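Local coordinates for protein mercuric reductase (Metallosphaera sedula, PDB 4YWO) that probably reduces mercuric ion to elemental mercury with electrons from NADPH, as an FAD-dependent homodimeric disulfide oxidoreductase, at residues V82-Q90 with Q191-E199; V200-L209 with G229-N237. One frame throughout, in Å; residues are numbered along the deposited sequence. Where two conformers were deposited one is given.

Interaction 1 of 2, residues V82-Q90 with Q191-E199; sequences VYPPFSSFQ and QMYSRMKVE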
loop_
_atom_site.group_PDB
_atom_site.type_symbol
_atom_site.label_atom_id
_atom_site.label_comp_id
_atom_site.label_asym_id
_atom_site.label_seq_id
_atom_site.Cartn_x
_atom_site.Cartn_y
_atom_site.Cartn_z
ATOM N N VAL A 82 -2.835 20.374 -20.523
ATOM C CA VAL A 82 -2.594 19.171 -21.227
ATOM C C VAL A 82 -3.545 18.051 -20.672
ATOM O O VAL A 82 -3.585 17.843 -19.504
ATOM C CB VAL A 82 -1.151 18.834 -21.076
ATOM C CG1 VAL A 82 -0.786 18.664 -19.585
ATOM C CG2 VAL A 82 -0.788 17.644 -21.866
ATOM N N TYR A 83 -4.408 17.557 -21.556
ATOM C CA TYR A 83 -5.329 16.423 -21.274
ATOM C C TYR A 83 -4.900 15.184 -22.068
ATOM O O TYR A 83 -4.256 15.231 -23.103
ATOM C CB TYR A 83 -6.768 16.857 -21.573
ATOM C CG TYR A 83 -7.263 17.893 -20.615
ATOM C CD1 TYR A 83 -7.035 19.251 -20.870
ATOM C CD2 TYR A 83 -7.932 17.561 -19.498
ATOM C CE1 TYR A 83 -7.458 20.209 -19.992
ATOM C CE2 TYR A 83 -8.376 18.541 -18.606
ATOM C CZ TYR A 83 -8.109 19.844 -18.879
ATOM O OH TYR A 83 -8.587 20.755 -17.982
ATOM N N PRO A 84 -5.326 14.008 -21.597
ATOM C CA PRO A 84 -4.950 12.836 -22.297
ATOM C C PRO A 84 -5.519 12.804 -23.767
ATOM O O PRO A 84 -6.668 13.197 -23.906
ATOM C CB PRO A 84 -5.642 11.758 -21.520
ATOM C CG PRO A 84 -5.812 12.286 -20.161
ATOM C CD PRO A 84 -6.059 13.750 -20.352
ATOM N N PRO A 85 -4.737 12.329 -24.697
ATOM C CA PRO A 85 -5.239 12.368 -26.089
ATOM C C PRO A 85 -6.423 11.315 -26.225
ATOM O O PRO A 85 -6.466 10.308 -25.542
ATOM C CB PRO A 85 -4.031 11.959 -26.887
ATOM C CG PRO A 85 -3.150 11.183 -25.974
ATOM C CD PRO A 85 -3.366 11.813 -24.624
ATOM N N PHE A 86 -7.355 11.588 -27.125
ATOM C CA PHE A 86 -8.442 10.666 -27.368
ATOM C C PHE A 86 -7.901 9.312 -27.768
ATOM O O PHE A 86 -8.507 8.264 -27.413
ATOM C CB PHE A 86 -9.382 11.270 -28.428
ATOM C CG PHE A 86 -10.536 10.316 -28.835
ATOM C CD1 PHE A 86 -11.589 10.101 -28.007
ATOM C CD2 PHE A 86 -10.463 9.587 -30.014
ATOM C CE1 PHE A 86 -12.611 9.250 -28.350
ATOM C CE2 PHE A 86 -11.479 8.725 -30.385
ATOM C CZ PHE A 86 -12.568 8.564 -29.542
ATOM N N SER A 87 -6.757 9.231 -28.430
ATOM C CA SER A 87 -6.078 8.019 -28.819
ATOM C C SER A 87 -5.684 7.101 -27.658
ATOM O O SER A 87 -5.346 5.955 -27.858
ATOM C CB SER A 87 -4.815 8.321 -29.666
ATOM O OG SER A 87 -3.837 9.002 -28.908
ATOM N N SER A 88 -5.617 7.660 -26.434
ATOM C CA SER A 88 -5.242 6.817 -25.299
ATOM C C SER A 88 -6.259 5.694 -25.069
ATOM O O SER A 88 -5.893 4.685 -24.504
ATOM C CB SER A 88 -5.018 7.661 -24.034
ATOM O OG SER A 88 -6.234 8.343 -23.736
ATOM N N PHE A 89 -7.488 5.875 -25.499
ATOM C CA PHE A 89 -8.497 4.731 -25.383
ATOM C C PHE A 89 -8.140 3.583 -26.307
ATOM O O PHE A 89 -8.107 2.375 -25.927
ATOM C CB PHE A 89 -9.909 5.184 -25.639
ATOM C CG PHE A 89 -10.543 6.022 -24.561
ATOM C CD1 PHE A 89 -11.158 5.423 -23.460
ATOM C CD2 PHE A 89 -10.577 7.419 -24.636
ATOM C CE1 PHE A 89 -11.780 6.232 -22.474
ATOM C CE2 PHE A 89 -11.181 8.197 -23.665
ATOM C CZ PHE A 89 -11.764 7.592 -22.552
ATOM N N GLN A 90 -7.717 3.951 -27.526
ATOM C CA GLN A 90 -7.221 2.931 -28.435
ATOM C C GLN A 90 -5.857 2.330 -28.045
ATOM O O GLN A 90 -5.686 1.147 -28.140
ATOM C CB GLN A 90 -7.224 3.480 -29.895
ATOM C CG GLN A 90 -6.975 2.411 -30.957
ATOM C CD GLN A 90 -5.547 2.377 -31.453
ATOM O OE1 GLN A 90 -5.004 3.396 -31.877
ATOM N NE2 GLN A 90 -4.936 1.193 -31.433
ATOM N N GLN A 191 -14.941 10.536 -12.673
ATOM C CA GLN A 191 -13.654 11.107 -12.513
ATOM C C GLN A 191 -12.803 10.940 -13.783
ATOM O O GLN A 191 -12.160 11.862 -14.193
ATOM C CB GLN A 191 -12.910 10.492 -11.327
ATOM C CG GLN A 191 -11.525 11.092 -11.204
ATOM C CD GLN A 191 -10.837 10.658 -9.875
ATOM O OE1 GLN A 191 -9.929 9.799 -9.972
ATOM N NE2 GLN A 191 -10.932 11.509 -8.915
ATOM N N MET A 192 -12.843 9.786 -14.435
ATOM C CA MET A 192 -12.144 9.514 -15.615
ATOM C C MET A 192 -12.495 10.542 -16.701
ATOM O O MET A 192 -11.586 11.201 -17.231
ATOM C CB MET A 192 -12.468 8.124 -16.150
ATOM C CG MET A 192 -11.766 7.633 -17.407
ATOM S SD MET A 192 -12.516 6.145 -18.102
ATOM C CE MET A 192 -12.354 4.949 -16.747
ATOM N N TYR A 193 -13.810 10.748 -16.948
ATOM C CA TYR A 193 -14.180 11.648 -18.065
ATOM C C TYR A 193 -14.021 13.054 -17.685
ATOM O O TYR A 193 -13.566 13.877 -18.509
ATOM C CB TYR A 193 -15.630 11.296 -18.517
ATOM C CG TYR A 193 -15.664 10.231 -19.604
ATOM C CD1 TYR A 193 -15.300 8.894 -19.398
ATOM C CD2 TYR A 193 -15.970 10.571 -20.945
ATOM C CE1 TYR A 193 -15.226 7.956 -20.446
ATOM C CE2 TYR A 193 -15.959 9.648 -21.931
ATOM C CZ TYR A 193 -15.598 8.358 -21.731
ATOM O OH TYR A 193 -15.541 7.470 -22.747
ATOM N N SER A 194 -14.258 13.438 -16.431
ATOM C CA SER A 194 -13.977 14.838 -16.048
ATOM C C SER A 194 -12.515 15.213 -16.218
ATOM O O SER A 194 -12.172 16.319 -16.677
ATOM C CB SER A 194 -14.507 15.133 -14.667
ATOM O OG SER A 194 -13.826 14.439 -13.667
ATOM N N ARG A 195 -11.632 14.263 -16.015
ATOM C CA ARG A 195 -10.162 14.463 -16.155
ATOM C C ARG A 195 -9.748 14.400 -17.625
ATOM O O ARG A 195 -8.578 14.422 -17.988
ATOM C CB ARG A 195 -9.401 13.475 -15.259
ATOM C CG ARG A 195 -9.562 13.790 -13.811
ATOM C CD ARG A 195 -8.723 12.820 -12.965
ATOM N NE ARG A 195 -8.676 13.252 -11.564
ATOM C CZ ARG A 195 -7.750 12.820 -10.663
ATOM N NH1 ARG A 195 -6.938 11.853 -10.991
ATOM N NH2 ARG A 195 -7.751 13.437 -9.477
ATOM N N MET A 196 -10.755 14.123 -18.479
ATOM C CA MET A 196 -10.548 14.262 -19.974
ATOM C C MET A 196 -11.237 15.472 -20.568
ATOM O O MET A 196 -11.552 15.433 -21.790
ATOM C CB MET A 196 -10.901 13.022 -20.647
ATOM C CG MET A 196 -10.046 11.925 -20.136
ATOM S SD MET A 196 -10.437 10.390 -20.799
ATOM C CE MET A 196 -9.269 9.346 -19.821
ATOM N N LYS A 197 -11.502 16.482 -19.763
ATOM C CA LYS A 197 -12.119 17.717 -20.149
ATOM C C LYS A 197 -13.563 17.540 -20.664
ATOM O O LYS A 197 -14.013 18.223 -21.577
ATOM C CB LYS A 197 -11.254 18.347 -21.264
ATOM C CG LYS A 197 -11.059 19.821 -21.146
ATOM C CD LYS A 197 -10.399 20.307 -22.433
ATOM C CE LYS A 197 -10.085 21.790 -22.379
ATOM N NZ LYS A 197 -11.185 22.580 -21.786
ATOM N N VAL A 198 -14.318 16.657 -20.070
ATOM C CA VAL A 198 -15.733 16.380 -20.375
ATOM C C VAL A 198 -16.481 16.941 -19.175
ATOM O O VAL A 198 -16.104 16.689 -18.003
ATOM C CB VAL A 198 -16.045 14.866 -20.569
ATOM C CG1 VAL A 198 -17.521 14.607 -20.735
ATOM C CG2 VAL A 198 -15.211 14.282 -21.712
ATOM N N GLU A 199 -17.560 17.662 -19.414
ATOM C CA GLU A 199 -18.463 18.170 -18.372
ATOM C C GLU A 199 -19.396 17.053 -17.946
ATOM O O GLU A 199 -20.251 16.609 -18.711
ATOM C CB GLU A 199 -19.285 19.312 -18.905
ATOM C CG GLU A 199 -20.319 19.889 -17.986
ATOM C CD GLU A 199 -21.279 20.773 -18.783
ATOM O OE1 GLU A 199 -20.922 21.950 -18.973
ATOM O OE2 GLU A 199 -22.341 20.279 -19.277
#

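Interaction 2 of 2, residues V200-L209 with G229-N237; sequences VAILQRSPVL and GVAVVTGVN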
loop_
_atom_site.group_PDB
_atom_site.type_symbol
_atom_site.label_atom_id
_atom_site.label_comp_id
_atom_site.label_asym_id
_atom_site.label_seq_id
_atom_site.Cartn_x
_atom_site.Cartn_y
_atom_site.Cartn_z
ATOM N N VAL A 200 -19.227 16.568 -16.714
ATOM C CA VAL A 200 -19.971 15.395 -16.269
ATOM C C VAL A 200 -20.959 15.767 -15.180
ATOM O O VAL A 200 -20.652 16.531 -14.266
ATOM C CB VAL A 200 -18.994 14.308 -15.713
ATOM C CG1 VAL A 200 -19.737 13.091 -15.188
ATOM C CG2 VAL A 200 -17.915 13.918 -16.676
ATOM N N ALA A 201 -22.125 15.187 -15.287
ATOM C CA ALA A 201 -23.095 15.172 -14.207
ATOM C C ALA A 201 -23.462 13.792 -13.765
ATOM O O ALA A 201 -23.736 12.919 -14.601
ATOM C CB ALA A 201 -24.379 15.872 -14.585
ATOM N N ILE A 202 -23.497 13.569 -12.452
ATOM C CA ILE A 202 -23.963 12.306 -11.878
ATOM C C ILE A 202 -25.375 12.510 -11.382
ATOM O O ILE A 202 -25.615 13.451 -10.627
ATOM C CB ILE A 202 -23.086 11.886 -10.667
ATOM C CG1 ILE A 202 -21.727 11.390 -11.182
ATOM C CG2 ILE A 202 -23.780 10.812 -9.841
ATOM C CD1 ILE A 202 -20.713 11.216 -10.050
ATOM N N LEU A 203 -26.290 11.648 -11.783
ATOM C CA LEU A 203 -27.687 11.679 -11.350
ATOM C C LEU A 203 -27.988 10.433 -10.525
ATOM O O LEU A 203 -28.076 9.292 -11.042
ATOM C CB LEU A 203 -28.574 11.691 -12.597
ATOM C CG LEU A 203 -28.286 12.801 -13.584
ATOM C CD1 LEU A 203 -29.146 12.635 -14.903
ATOM C CD2 LEU A 203 -28.337 14.183 -13.034
ATOM N N GLN A 204 -28.143 10.663 -9.231
ATOM C CA GLN A 204 -28.225 9.599 -8.241
ATOM C C GLN A 204 -29.599 9.661 -7.561
ATOM O O GLN A 204 -29.915 10.724 -7.029
ATOM C CB GLN A 204 -27.118 9.829 -7.225
ATOM C CG GLN A 204 -27.171 8.987 -5.954
ATOM C CD GLN A 204 -27.015 7.517 -6.113
ATOM O OE1 GLN A 204 -27.358 6.916 -7.160
ATOM N NE2 GLN A 204 -26.578 6.844 -5.035
ATOM N N ARG A 205 -30.283 8.535 -7.485
ATOM C CA ARG A 205 -31.627 8.518 -6.848
ATOM C C ARG A 205 -31.554 8.646 -5.349
ATOM O O ARG A 205 -32.280 9.435 -4.741
ATOM C CB ARG A 205 -32.384 7.291 -7.254
ATOM C CG ARG A 205 -33.833 7.164 -6.752
ATOM C CD ARG A 205 -34.219 5.717 -7.124
ATOM N NE ARG A 205 -35.646 5.422 -7.182
ATOM C CZ ARG A 205 -36.476 5.799 -8.162
ATOM N NH1 ARG A 205 -36.058 6.536 -9.202
ATOM N NH2 ARG A 205 -37.757 5.447 -8.095
ATOM N N SER A 206 -30.739 7.811 -4.700
ATOM C CA SER A 206 -30.594 7.891 -3.244
ATOM C C SER A 206 -30.085 9.294 -2.902
ATOM O O SER A 206 -29.576 9.954 -3.802
ATOM C CB SER A 206 -29.639 6.785 -2.787
ATOM O OG SER A 206 -30.137 5.524 -3.240
ATOM N N PRO A 207 -30.247 9.800 -1.641
ATOM C CA PRO A 207 -29.798 11.085 -1.161
ATOM C C PRO A 207 -28.299 11.289 -1.055
ATOM O O PRO A 207 -27.867 12.391 -0.903
ATOM C CB PRO A 207 -30.355 11.160 0.285
ATOM C CG PRO A 207 -31.319 10.057 0.364
ATOM C CD PRO A 207 -30.962 9.007 -0.617
ATOM N N VAL A 208 -27.542 10.177 -1.151
ATOM C CA VAL A 208 -26.079 10.280 -1.112
ATOM C C VAL A 208 -25.510 9.285 -2.128
ATOM O O VAL A 208 -26.154 8.356 -2.551
ATOM C CB VAL A 208 -25.509 9.954 0.294
ATOM C CG1 VAL A 208 -26.005 10.966 1.303
ATOM C CG2 VAL A 208 -25.822 8.536 0.718
ATOM N N LEU A 209 -24.270 9.593 -2.503
ATOM C CA LEU A 209 -23.477 8.641 -3.281
ATOM C C LEU A 209 -23.106 7.438 -2.421
ATOM O O LEU A 209 -22.962 7.580 -1.193
ATOM C CB LEU A 209 -22.253 9.336 -3.719
ATOM C CG LEU A 209 -22.399 10.565 -4.675
ATOM C CD1 LEU A 209 -21.085 11.204 -4.946
ATOM C CD2 LEU A 209 -23.094 10.178 -5.978
ATOM N N GLY A 229 -14.830 18.890 -10.667
ATOM C CA GLY A 229 -15.791 19.614 -11.456
ATOM C C GLY A 229 -16.984 18.822 -11.865
ATOM O O GLY A 229 -17.749 19.265 -12.699
ATOM N N VAL A 230 -17.212 17.674 -11.277
ATOM C CA VAL A 230 -18.402 16.933 -11.554
ATOM C C VAL A 230 -19.580 17.549 -10.800
ATOM O O VAL A 230 -19.470 17.841 -9.616
ATOM C CB VAL A 230 -18.243 15.431 -11.101
ATOM C CG1 VAL A 230 -19.506 14.634 -11.309
ATOM C CG2 VAL A 230 -17.091 14.741 -11.786
ATOM N N ALA A 231 -20.718 17.636 -11.448
ATOM C CA ALA A 231 -21.994 18.114 -10.863
ATOM C C ALA A 231 -22.646 16.847 -10.284
ATOM O O ALA A 231 -22.907 15.875 -10.995
ATOM C CB ALA A 231 -22.920 18.671 -11.957
ATOM N N VAL A 232 -22.829 16.844 -8.972
ATOM C CA VAL A 232 -23.401 15.725 -8.294
ATOM C C VAL A 232 -24.803 16.088 -7.965
ATOM O O VAL A 232 -24.997 17.049 -7.179
ATOM C CB VAL A 232 -22.579 15.408 -7.038
ATOM C CG1 VAL A 232 -23.300 14.289 -6.305
ATOM C CG2 VAL A 232 -21.176 14.952 -7.437
ATOM N N VAL A 233 -25.752 15.393 -8.539
ATOM C CA VAL A 233 -27.197 15.597 -8.226
ATOM C C VAL A 233 -27.774 14.385 -7.531
ATOM O O VAL A 233 -27.844 13.296 -8.094
ATOM C CB VAL A 233 -27.977 15.867 -9.522
ATOM C CG1 VAL A 233 -29.449 16.140 -9.147
ATOM C CG2 VAL A 233 -27.353 17.013 -10.268
ATOM N N THR A 234 -28.115 14.508 -6.233
ATOM C CA THR A 234 -28.645 13.404 -5.515
ATOM C C THR A 234 -30.217 13.569 -5.276
ATOM O O THR A 234 -30.693 14.659 -5.460
ATOM C CB THR A 234 -27.991 13.250 -4.137
ATOM O OG1 THR A 234 -27.886 14.532 -3.503
ATOM C CG2 THR A 234 -26.574 12.707 -4.328
ATOM N N GLY A 235 -30.839 12.523 -4.792
ATOM C CA GLY A 235 -32.308 12.536 -4.599
ATOM C C GLY A 235 -33.092 12.779 -5.864
ATOM O O GLY A 235 -34.189 13.367 -5.817
ATOM N N VAL A 236 -32.564 12.372 -7.001
ATOM C CA VAL A 236 -33.239 12.602 -8.288
ATOM C C VAL A 236 -33.824 11.354 -8.933
ATOM O O VAL A 236 -33.234 10.248 -8.983
ATOM C CB VAL A 236 -32.369 13.415 -9.243
ATOM C CG1 VAL A 236 -31.013 12.752 -9.478
ATOM C CG2 VAL A 236 -33.057 13.601 -10.582
ATOM N N ASN A 237 -35.045 11.534 -9.485
ATOM C CA ASN A 237 -35.742 10.485 -10.251
ATOM C C ASN A 237 -35.798 10.870 -11.663
ATOM O O ASN A 237 -36.173 12.007 -11.972
ATOM C CB ASN A 237 -37.190 10.290 -9.786
ATOM C CG ASN A 237 -37.236 9.773 -8.364
ATOM O OD1 ASN A 237 -36.861 8.627 -8.091
ATOM N ND2 ASN A 237 -37.603 10.644 -7.435
HETATM O O HOH W 1 -17.104 17.521 -15.042
HETATM O O HOH W 2 -29.700 14.727 -1.338
#

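Interaction 1 of 2, residues V82-Q90 with Q191-E199
The backbone oxygen of Tyr-193, a residue whose ring end meets Phe-89, takes two amides: Met-196 N lies 2.8 Å from Tyr-193 O, and Val-198 N reaches that oxygen from the opposite face of the carbonyl plane. The bonds from Val-198 N to Tyr-193 O and from Lys-197 N to Ser-194 O make up a Schellman motif that ends helix 184-194, with Lys-197 at positive phi as its C-prime residue. Lys-197 lays its aliphatic chain across Tyr-83 at about a right angle; its CG sits 3.8 Å from the centroid of the Tyr-83 ring, only 13° off the normal, a CH-pi contact. One edge of the same ring faces the backbone, Tyr-83 CD2 lying 3.5 Å from Arg-195 O, and Pro-84 CD approaches this oxygen equally closely. The contact thus joins the segment leading into helix 87-110 to the C-terminal end of helix 184-194, which packs against the parallel sheet containing strand 199-203, in keeping with the NADPH-binding domain of this family. Met-196 CG stands anti to the carbonyl carbon (chi1 -60°) and the chain runs extended from there, bringing SD 3.6 Å from Phe-89 CZ in an oblique Met-aromatic contact. Tyr-193 comes to the same end of Phe-89, its CZ 4.0 Å from Phe-89 CZ and the ring planes 42° apart, while its hydroxyl bonds to Ala-167 O. Within 82-90, Pro-85 O receives both Ser-88 N and Ser-88 OG, the hydroxyl at 2.7 Å from Pro-85 O.

Interaction 2 of 2, residues V200-L209 with G229-N237
Gly-229, at positive phi, is the C-prime residue of the Schellman motif that ends helix 215-227; a water accepts from Val-200 N and donates weakly to Gly-229 O, joining the two segments at this end. Val-230 holds CG1 anti to its own N (chi1 177°), which carries that methyl to 3.8 Å from Ile-202 CD1. Regular parallel pairing follows: Ala-231 N bonds to Val-200 O at 3.0 Å, and Ala-231 O receives Ile-202 N at 2.8 Å. The methyl group of Ala-231 lies beside that of Ala-201 on one face of the sheet. Val-232 points to the other face, with Ile-202, and its CG1 meets Leu-209 CD1 at 4.0 Å. Val-233 returns to the Ala-231 side, its CB 3.9 Å from Leu-203 CD2, and its backbone bonds to Ile-202 O and Gln-204 N. Thr-234 sets CB 3.3 Å from Pro-207 O, and a second water bridges Pro-207 O to Thr-234 OG1. The loop 204-208 that supplies this carbonyl is held by Gln-204 NE2 bonding to Val-208 O. Gly-235, also at positive phi, sends its N to Ser-206 O at 3.0 Å, from above the carbonyl plane. Val-236 N then bonds to Gln-204 O, shifting the pairing by one residue, and Val-236 CG1 rests against the backbone of Gln-204. Asn-237 closes the segment, its ND2 bonded to Asp-252 OD2. The two strands lie 14° from parallel and form a beta-alpha-beta unit through helix 215-227. Strand 231-233 is outermost in its Rossmann-type sheet; helices 184-194 and 215-227 cover the Ile-202 and Val-232 face, while strand 247-251 meets Leu-203 and Val-236.

Overall arrangement
From the N terminus, 82-90 leads into helix 87-110, and the chain passes through about a hundred residues, roughly a third of them helix and somewhat fewer strand, before 191-199 returns to it and interaction 1 closes that long loop. Strand 199-203 begins at once, so interaction 2 opens directly after; it closes a short excursion, mostly helix 215-227, when 229-237 pairs alongside. The two contacts run in series and neither nest nor cross. They touch where the end of helix 184-194 packs on strand 199-203 and on the residue leading into strand 231-233. Helix 87-110 is thereby connected, by way of helix 184-194, to the side of the four-stranded parallel sheet formed by strands 199-203 and 231-233.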